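Uncharacterized protein (PDB 2CYJ) is of unknown function but belongs to the conserved DUF498/DUF598 (Mth938-like) family. Local coordinates at residues A[57-70]-A[83-97]. Sequence-based numbering, arbitrary orientation.
Sequences LVEDFDVLLVGTGI and LVEDKEVIEKPTKEA. With SO4 (sulfate ion), chain C.
Residues 63-68 and 88-92 run side by side as parallel strands, their directions differing by 8°, bonded alternately from Glu88 N to Asp62 O through to Thr68 N and Lys92 O. Lys87 closes the leading end: its chain, bent at chi2 (-60°), passes CE over one face of the Phe61 ring and brings NZ to Phe61 O at 2.7 Å, nearly in line with the carbonyl. A water joins NZ to Asp62 OD1, which also pairs with Arg109. The edge of that ring, at CZ, meets Val84 CG1 3.9 Å away, while Val84 CG2 reaches Leu64 CD2. Strand 88-92 is an edge strand of the chain's five-stranded mixed sheet; strand 63-68 lies between it and strand 110-115, and the link through helix 78-83 makes a beta-alpha-beta crossover. In one of two modelled conformers, Leu65 lays CD2 against Ile90 CB and CD1 against Ala97 CB. Ala97 CB also sits 3.6 Å from Gly67 CA, so the first helical turn packs on backbone. At the start of helix 94-104, Thr94 grips Gly69 twice: Thr94 N donates to Gly69 O (2.8 Å) from above the carbonyl plane, and Thr94 OG1, also bonded to His115 O, accepts a bent N-H bond from Gly69 N at 2.9 Å.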
ATOM      1  N   LEU A  57      -7.247   8.721  -1.094  1.00  4.65           N
ATOM      2  CA  LEU A  57      -8.084   8.913  -2.278  1.00  4.59           C
ATOM      3  C   LEU A  57      -7.823  10.337  -2.774  1.00  6.30           C
ATOM      4  O   LEU A  57      -8.618  11.267  -2.560  1.00  7.26           O
ATOM      5  CB  LEU A  57      -9.554   8.712  -1.913  1.00  6.28           C
ATOM      6  CG  LEU A  57      -9.812   7.358  -1.245  1.00  6.76           C
ATOM      7  CD1 LEU A  57     -11.303   7.241  -0.967  1.00  9.17           C
ATOM      8  CD2 LEU A  57      -9.355   6.212  -2.138  1.00  8.48           C
ATOM      9  N   VAL A  58      -6.690  10.488  -3.448  1.00  5.47           N
ATOM     10  CA  VAL A  58      -6.218  11.781  -3.943  1.00  7.79           C
ATOM     11  C   VAL A  58      -6.149  11.830  -5.464  1.00  6.52           C
ATOM     12  O   VAL A  58      -6.448  12.860  -6.072  1.00  8.56           O
ATOM     13  CB  VAL A  58      -4.820  12.082  -3.344  1.00 12.72           C
ATOM     14  CG1 VAL A  58      -4.290  13.401  -3.857  1.00 13.49           C
ATOM     15  CG2 VAL A  58      -4.911  12.108  -1.815  1.00 15.52           C
ATOM     16  N   GLU A  59      -5.720  10.724  -6.067  1.00  5.49           N
ATOM     17  CA  GLU A  59      -5.648  10.603  -7.516  1.00  5.37           C
ATOM     18  C   GLU A  59      -6.579   9.466  -7.912  1.00  5.43           C
ATOM     19  O   GLU A  59      -6.785   8.521  -7.141  1.00  6.72           O
ATOM     20  CB  GLU A  59      -4.228  10.251  -7.972  1.00  5.24           C
ATOM     21  CG  GLU A  59      -3.185  11.284  -7.605  1.00  5.28           C
ATOM     22  CD  GLU A  59      -1.785  10.874  -8.040  1.00  6.47           C
ATOM     23  OE1 GLU A  59      -0.827  11.590  -7.680  1.00  7.99           O
ATOM     24  OE2 GLU A  59      -1.647   9.843  -8.734  1.00  8.27           O
ATOM     25  N   ASP A  60      -7.143   9.562  -9.110  1.00  6.90           N
ATOM     26  CA  ASP A  60      -8.032   8.530  -9.625  1.00  8.77           C
ATOM     27  C   ASP A  60      -7.188   7.268  -9.849  1.00  6.19           C
ATOM     28  O   ASP A  60      -6.016   7.352 -10.232  1.00  8.00           O
ATOM     29  CB  ASP A  60      -8.647   9.007 -10.945  1.00 15.05           C
ATOM     30  CG  ASP A  60      -9.821   8.161 -11.391  1.00 24.65           C
ATOM     31  OD1 ASP A  60     -10.631   7.765 -10.533  1.00 24.39           O
ATOM     32  OD2 ASP A  60      -9.948   7.909 -12.605  1.00 34.21           O
ATOM     33  N   PHE A  61      -7.773   6.104  -9.600  1.00  5.87           N
ATOM     34  CA  PHE A  61      -7.046   4.857  -9.793  1.00  6.48           C
ATOM     35  C   PHE A  61      -7.990   3.727 -10.178  1.00  6.99           C
ATOM     36  O   PHE A  61      -9.201   3.803  -9.941  1.00  7.06           O
ATOM     37  CB  PHE A  61      -6.245   4.493  -8.524  1.00  7.19           C
ATOM     38  CG  PHE A  61      -7.093   4.277  -7.294  1.00  6.88           C
ATOM     39  CD1 PHE A  61      -7.456   2.994  -6.895  1.00  4.61           C
ATOM     40  CD2 PHE A  61      -7.537   5.364  -6.543  1.00  8.60           C
ATOM     41  CE1 PHE A  61      -8.250   2.790  -5.760  1.00  6.68           C
ATOM     42  CE2 PHE A  61      -8.329   5.179  -5.414  1.00  9.54           C
ATOM     43  CZ  PHE A  61      -8.689   3.884  -5.020  1.00  7.85           C
ATOM     44  N   ASP A  62      -7.415   2.694 -10.785  1.00  6.58           N
ATOM     45  CA  ASP A  62      -8.146   1.512 -11.232  1.00  5.08           C
ATOM     46  C   ASP A  62      -7.921   0.351 -10.283  1.00  5.65           C
ATOM     47  O   ASP A  62      -8.799  -0.486 -10.066  1.00  5.60           O
ATOM     48  CB  ASP A  62      -7.643   1.075 -12.613  1.00  9.37           C
ATOM     49  CG  ASP A  62      -7.766   2.163 -13.658  1.00 10.15           C
ATOM     50  OD1 ASP A  62      -8.888   2.687 -13.831  1.00 12.52           O
ATOM     51  OD2 ASP A  62      -6.743   2.487 -14.308  1.00 10.36           O
ATOM     52  N   VAL A  63      -6.725   0.321  -9.712  1.00  5.27           N
ATOM     53  CA  VAL A  63      -6.302  -0.765  -8.857  1.00  5.92           C
ATOM     54  C   VAL A  63      -5.751  -0.300  -7.527  1.00  4.22           C
ATOM     55  O   VAL A  63      -4.964   0.642  -7.498  1.00  5.73           O
ATOM     56  CB  VAL A  63      -5.154  -1.548  -9.548  1.00  5.06           C
ATOM     57  CG1 VAL A  63      -4.660  -2.684  -8.652  1.00  6.36           C
ATOM     58  CG2 VAL A  63      -5.606  -2.081 -10.901  1.00 10.02           C
ATOM     59  N   LEU A  64      -6.189  -0.933  -6.441  1.00  5.08           N
ATOM     60  CA  LEU A  64      -5.622  -0.673  -5.117  1.00  2.59           C
ATOM     61  C   LEU A  64      -4.806  -1.932  -4.832  1.00  6.17           C
ATOM     62  O   LEU A  64      -5.349  -3.045  -4.781  1.00  7.50           O
ATOM     63  CB  LEU A  64      -6.682  -0.516  -4.013  1.00  5.44           C
ATOM     64  CG  LEU A  64      -6.050  -0.507  -2.604  1.00  4.37           C
ATOM     65  CD1 LEU A  64      -5.179   0.737  -2.400  1.00  8.05           C
ATOM     66  CD2 LEU A  64      -7.135  -0.576  -1.546  1.00  7.21           C
ATOM     67  N   LEU A  65      -3.497  -1.757  -4.681  1.00  5.74           N
ATOM     68  CA  LEU A  65      -2.589  -2.863  -4.402  1.00  3.87           C
ATOM     69  C   LEU A  65      -2.029  -2.689  -3.000  1.00  5.14           C
ATOM     70  O   LEU A  65      -1.425  -1.663  -2.678  1.00  6.62           O
ATOM     71  CB  LEU A  65      -1.459  -2.892  -5.438  1.00  4.67           C
ATOM     72  CG  LEU A  65      -0.374  -3.983  -5.344  1.00  9.66           C
ATOM     73  CD1 LEU A  65       0.693  -3.573  -4.342  0.50 14.02           C
ATOM     74  CD2 LEU A  65      -1.002  -5.321  -4.996  0.50 14.91           C
ATOM     75  N   VAL A  66      -2.247  -3.688  -2.157  1.00  5.09           N
ATOM     76  CA  VAL A  66      -1.754  -3.620  -0.791  1.00  4.36           C
ATOM     77  C   VAL A  66      -0.700  -4.680  -0.513  1.00  5.41           C
ATOM     78  O   VAL A  66      -0.945  -5.871  -0.722  1.00  7.01           O
ATOM     79  CB  VAL A  66      -2.902  -3.804   0.249  1.00  3.99           C
ATOM     80  CG1 VAL A  66      -2.366  -3.637   1.675  1.00  4.36           C
ATOM     81  CG2 VAL A  66      -4.021  -2.791  -0.012  1.00  7.17           C
ATOM     82  N   GLY A  67       0.476  -4.225  -0.083  1.00  4.70           N
ATOM     83  CA  GLY A  67       1.563  -5.106   0.326  1.00  4.62           C
ATOM     84  C   GLY A  67       1.245  -5.286   1.805  1.00  4.91           C
ATOM     85  O   GLY A  67       1.416  -4.365   2.617  1.00  4.48           O
ATOM     86  N   THR A  68       0.783  -6.483   2.153  1.00  4.97           N
ATOM     87  CA  THR A  68       0.316  -6.789   3.500  1.00  4.63           C
ATOM     88  C   THR A  68       1.358  -7.118   4.547  1.00  4.77           C
ATOM     89  O   THR A  68       1.025  -7.662   5.603  1.00  4.47           O
ATOM     90  CB  THR A  68      -0.690  -7.943   3.415  1.00  4.77           C
ATOM     91  OG1 THR A  68      -0.051  -9.060   2.787  1.00  5.89           O
ATOM     92  CG2 THR A  68      -1.908  -7.531   2.578  1.00  7.12           C
ATOM     93  N   GLY A  69       2.604  -6.755   4.269  1.00  5.32           N
ATOM     94  CA  GLY A  69       3.689  -7.054   5.176  1.00  5.28           C
ATOM     95  C   GLY A  69       4.473  -8.207   4.584  1.00  2.67           C
ATOM     96  O   GLY A  69       3.943  -8.989   3.795  1.00  4.67           O
ATOM     97  N   ILE A  70       5.743  -8.311   4.944  1.00  4.16           N
ATOM     98  CA  ILE A  70       6.572  -9.402   4.456  1.00  4.50           C
ATOM     99  C   ILE A  70       5.901 -10.734   4.789  1.00  4.43           C
ATOM    100  O   ILE A  70       5.966 -11.674   3.997  1.00  5.41           O
ATOM    101  CB  ILE A  70       7.967  -9.347   5.114  1.00  5.40           C
ATOM    102  CG1 ILE A  70       8.719  -8.100   4.639  1.00  6.28           C
ATOM    103  CG2 ILE A  70       8.751 -10.630   4.821  1.00  3.92           C
ATOM    104  CD1 ILE A  70       9.070  -8.082   3.145  1.00  6.37           C
ATOM    105  N   LEU A  83     -15.167   0.779   0.601  1.00 10.35           N
ATOM    106  CA  LEU A  83     -14.814   2.089   0.076  1.00 12.85           C
ATOM    107  C   LEU A  83     -14.297   1.999  -1.364  1.00 13.31           C
ATOM    108  O   LEU A  83     -14.518   2.909  -2.165  1.00 15.99           O
ATOM    109  CB  LEU A  83     -13.766   2.721   0.998  1.00 13.79           C
ATOM    110  CG  LEU A  83     -13.476   4.217   0.917  1.00 19.63           C
ATOM    111  CD1 LEU A  83     -14.778   5.010   0.991  1.00 23.32           C
ATOM    112  CD2 LEU A  83     -12.550   4.592   2.070  1.00 17.91           C
ATOM    113  N   VAL A  84     -13.627   0.896  -1.694  1.00 12.16           N
ATOM    114  CA  VAL A  84     -13.078   0.694  -3.036  1.00 11.87           C
ATOM    115  C   VAL A  84     -13.651  -0.543  -3.730  1.00 12.03           C
ATOM    116  O   VAL A  84     -12.983  -1.184  -4.540  1.00 10.96           O
ATOM    117  CB  VAL A  84     -11.535   0.578  -2.981  1.00 10.66           C
ATOM    118  CG1 VAL A  84     -10.935   1.920  -2.582  1.00 13.09           C
ATOM    119  CG2 VAL A  84     -11.125  -0.489  -1.985  1.00 10.86           C
ATOM    120  N   GLU A  85     -14.904  -0.857  -3.423  1.00 13.11           N
ATOM    121  CA  GLU A  85     -15.553  -2.023  -3.996  1.00 12.66           C
ATOM    122  C   GLU A  85     -15.703  -1.943  -5.522  1.00  7.74           C
ATOM    123  O   GLU A  85     -15.890  -2.964  -6.179  1.00 10.53           O
ATOM    124  CB  GLU A  85     -16.913  -2.238  -3.317  1.00 13.84           C
ATOM    125  CG  GLU A  85     -17.935  -1.166  -3.615  1.00 11.35           C
ATOM    126  CD  GLU A  85     -19.266  -1.416  -2.920  1.00 23.03           C
ATOM    127  OE1 GLU A  85     -19.564  -2.586  -2.608  1.00 28.38           O
ATOM    128  OE2 GLU A  85     -20.018  -0.440  -2.706  1.00 23.95           O
ATOM    129  N   ASP A  86     -15.596  -0.743  -6.084  1.00 10.42           N
ATOM    130  CA  ASP A  86     -15.708  -0.566  -7.533  1.00 10.25           C
ATOM    131  C   ASP A  86     -14.352  -0.653  -8.228  1.00 12.53           C
ATOM    132  O   ASP A  86     -14.254  -0.463  -9.440  1.00 16.23           O
ATOM    133  CB  ASP A  86     -16.369   0.783  -7.853  1.00 10.64           C
ATOM    134  CG  ASP A  86     -15.572   1.968  -7.339  1.00 15.86           C
ATOM    135  OD1 ASP A  86     -14.913   1.839  -6.283  1.00 14.14           O
ATOM    136  OD2 ASP A  86     -15.617   3.040  -7.979  1.00 22.92           O
ATOM    137  N   LYS A  87     -13.310  -0.961  -7.463  1.00 10.46           N
ATOM    138  CA  LYS A  87     -11.960  -1.053  -8.007  1.00  9.30           C
ATOM    139  C   LYS A  87     -11.414  -2.482  -7.992  1.00  8.29           C
ATOM    140  O   LYS A  87     -12.000  -3.381  -7.384  1.00 10.91           O
ATOM    141  CB  LYS A  87     -11.021  -0.161  -7.186  1.00  9.09           C
ATOM    142  CG  LYS A  87     -11.457   1.291  -7.059  1.00 10.84           C
ATOM    143  CD  LYS A  87     -11.564   1.963  -8.417  1.00 13.14           C
ATOM    144  CE  LYS A  87     -11.774   3.465  -8.282  1.00 13.92           C
ATOM    145  NZ  LYS A  87     -11.894   4.116  -9.614  1.00 17.34           N
ATOM    146  N   GLU A  88     -10.294  -2.687  -8.675  1.00  8.18           N
ATOM    147  CA  GLU A  88      -9.634  -3.987  -8.683  1.00  6.14           C
ATOM    148  C   GLU A  88      -8.774  -3.905  -7.418  1.00  9.69           C
ATOM    149  O   GLU A  88      -7.978  -2.981  -7.274  1.00  9.38           O
ATOM    150  CB  GLU A  88      -8.784  -4.130  -9.949  1.00 10.36           C
ATOM    151  CG  GLU A  88      -7.993  -5.432 -10.073  1.00 11.72           C
ATOM    152  CD  GLU A  88      -7.345  -5.588 -11.437  1.00 10.96           C
ATOM    153  OE1 GLU A  88      -7.514  -4.690 -12.291  1.00 15.89           O
ATOM    154  OE2 GLU A  88      -6.664  -6.609 -11.659  1.00 15.11           O
ATOM    155  N   VAL A  89      -8.966  -4.834  -6.486  1.00  7.37           N
ATOM    156  CA  VAL A  89      -8.231  -4.804  -5.226  1.00  8.55           C
ATOM    157  C   VAL A  89      -7.388  -6.050  -5.025  1.00  8.69           C
ATOM    158  O   VAL A  89      -7.888  -7.176  -5.044  1.00  9.32           O
ATOM    159  CB  VAL A  89      -9.205  -4.617  -4.039  1.00  8.90           C
ATOM    160  CG1 VAL A  89      -8.448  -4.635  -2.715  1.00 10.50           C
ATOM    161  CG2 VAL A  89      -9.958  -3.290  -4.203  1.00 10.17           C
ATOM    162  N   ILE A  90      -6.098  -5.827  -4.821  1.00  5.94           N
ATOM    163  CA  ILE A  90      -5.133  -6.898  -4.662  1.00  6.58           C
ATOM    164  C   ILE A  90      -4.425  -6.783  -3.314  1.00  6.72           C
ATOM    165  O   ILE A  90      -3.909  -5.718  -2.965  1.00  7.91           O
ATOM    166  CB  ILE A  90      -4.065  -6.801  -5.757  1.00  5.55           C
ATOM    167  CG1 ILE A  90      -4.727  -6.707  -7.133  1.00 11.72           C
ATOM    168  CG2 ILE A  90      -3.132  -8.021  -5.695  1.00 10.12           C
ATOM    169  CD1 ILE A  90      -3.741  -6.420  -8.253  1.00 10.78           C
ATOM    170  N   GLU A  91      -4.402  -7.875  -2.560  1.00  7.33           N
ATOM    171  CA  GLU A  91      -3.728  -7.895  -1.267  1.00  5.03           C
ATOM    172  C   GLU A  91      -2.792  -9.093  -1.250  1.00  4.95           C
ATOM    173  O   GLU A  91      -3.251 -10.236  -1.271  1.00  8.36           O
ATOM    174  CB  GLU A  91      -4.744  -8.021  -0.133  1.00  8.16           C
ATOM    175  CG  GLU A  91      -5.684  -6.844   0.007  1.00 11.27           C
ATOM    176  CD  GLU A  91      -6.500  -6.924   1.281  1.00 17.45           C
ATOM    177  OE1 GLU A  91      -7.734  -7.105   1.194  1.00 19.64           O
ATOM    178  OE2 GLU A  91      -5.907  -6.812   2.375  1.00 16.37           O
ATOM    179  N   LYS A  92      -1.489  -8.827  -1.214  1.00  3.86           N
ATOM    180  CA  LYS A  92      -0.477  -9.886  -1.197  1.00  4.35           C
ATOM    181  C   LYS A  92       0.690  -9.523  -0.297  1.00  3.95           C
ATOM    182  O   LYS A  92       0.948  -8.341  -0.069  1.00  5.52           O
ATOM    183  CB  LYS A  92       0.102 -10.111  -2.598  1.00  5.42           C
ATOM    184  CG  LYS A  92      -0.904 -10.557  -3.647  1.00  6.37           C
ATOM    185  CD  LYS A  92      -1.469 -11.909  -3.313  1.00  9.49           C
ATOM    186  CE  LYS A  92      -2.647 -12.220  -4.216  1.00 19.78           C
ATOM    187  NZ  LYS A  92      -3.148 -13.598  -3.986  1.00 21.92           N
ATOM    188  N   PRO A  93       1.409 -10.534   0.232  1.00  3.73           N
ATOM    189  CA  PRO A  93       2.563 -10.249   1.090  1.00  5.03           C
ATOM    190  C   PRO A  93       3.457  -9.287   0.298  1.00  3.14           C
ATOM    191  O   PRO A  93       3.533  -9.340  -0.934  1.00  2.99           O
ATOM    192  CB  PRO A  93       3.172 -11.625   1.315  1.00  4.21           C
ATOM    193  CG  PRO A  93       1.928 -12.511   1.353  1.00  5.89           C
ATOM    194  CD  PRO A  93       1.138 -11.982   0.173  1.00  4.53           C
ATOM    195  N   THR A  94       4.152  -8.428   1.025  1.00  1.95           N
ATOM    196  CA  THR A  94       4.910  -7.370   0.408  1.00  3.57           C
ATOM    197  C   THR A  94       5.897  -7.627  -0.702  1.00  3.38           C
ATOM    198  O   THR A  94       5.895  -6.880  -1.681  1.00  3.94           O
ATOM    199  CB  THR A  94       5.526  -6.512   1.507  1.00  5.32           C
ATOM    200  OG1 THR A  94       4.450  -5.900   2.221  1.00  4.74           O
ATOM    201  CG2 THR A  94       6.428  -5.412   0.937  1.00  3.94           C
ATOM    202  N   LYS A  95       6.728  -8.659  -0.610  1.00  4.30           N
ATOM    203  CA  LYS A  95       7.672  -8.833  -1.702  1.00  5.83           C
ATOM    204  C   LYS A  95       6.952  -9.225  -2.987  1.00  5.22           C
ATOM    205  O   LYS A  95       7.270  -8.706  -4.060  1.00  5.21           O
ATOM    206  CB  LYS A  95       8.773  -9.834  -1.350  1.00  7.35           C
ATOM    207  CG  LYS A  95       9.903  -9.795  -2.387  1.00  8.84           C
ATOM    208  CD  LYS A  95      11.176 -10.468  -1.922  1.00 15.96           C
ATOM    209  CE  LYS A  95      11.870  -9.690  -0.823  1.00 10.06           C
ATOM    210  NZ  LYS A  95      13.287 -10.165  -0.702  1.00 15.81           N
ATOM    211  N   GLU A  96       5.971 -10.119  -2.886  1.00  3.18           N
ATOM    212  CA  GLU A  96       5.210 -10.508  -4.067  1.00  5.12           C
ATOM    213  C   GLU A  96       4.428  -9.292  -4.565  1.00  4.10           C
ATOM    214  O   GLU A  96       4.370  -9.026  -5.766  1.00  4.82           O
ATOM    215  CB  GLU A  96       4.230 -11.637  -3.739  1.00  6.21           C
ATOM    216  CG  GLU A  96       3.278 -11.929  -4.903  1.00  7.14           C
ATOM    217  CD  GLU A  96       2.197 -12.946  -4.590  1.00  8.68           C
ATOM    218  OE1 GLU A  96       1.986 -13.280  -3.408  1.00  7.20           O
ATOM    219  OE2 GLU A  96       1.539 -13.398  -5.544  1.00 10.32           O
ATOM    220  N   ALA A  97       3.832  -8.543  -3.644  1.00  4.53           N
ATOM    221  CA  ALA A  97       3.054  -7.374  -4.035  1.00  3.34           C
ATOM    222  C   ALA A  97       3.885  -6.356  -4.816  1.00  3.61           C
ATOM    223  O   ALA A  97       3.414  -5.810  -5.808  1.00  3.86           O
ATOM    224  CB  ALA A  97       2.421  -6.715  -2.803  1.00  5.08           C
TER
HETATM  225  S   SO4 C2001      -1.377 -15.174  -6.221  0.70 31.55           S
HETATM  226  O1  SO4 C2001      -1.813 -13.803  -6.538  0.70 33.60           O
HETATM  227  O2  SO4 C2001      -0.850 -15.799  -7.450  0.70 29.94           O
HETATM  228  O3  SO4 C2001      -0.339 -15.118  -5.177  0.70 22.50           O
HETATM  229  O4  SO4 C2001      -2.517 -15.959  -5.714  0.70 33.15           O
HETATM  230  O   HOH W   1     -11.162   2.921 -12.221  1.00 20.69           O
HETATM  231  O   HOH W   2       7.018 -11.023   1.435  1.00  5.23           O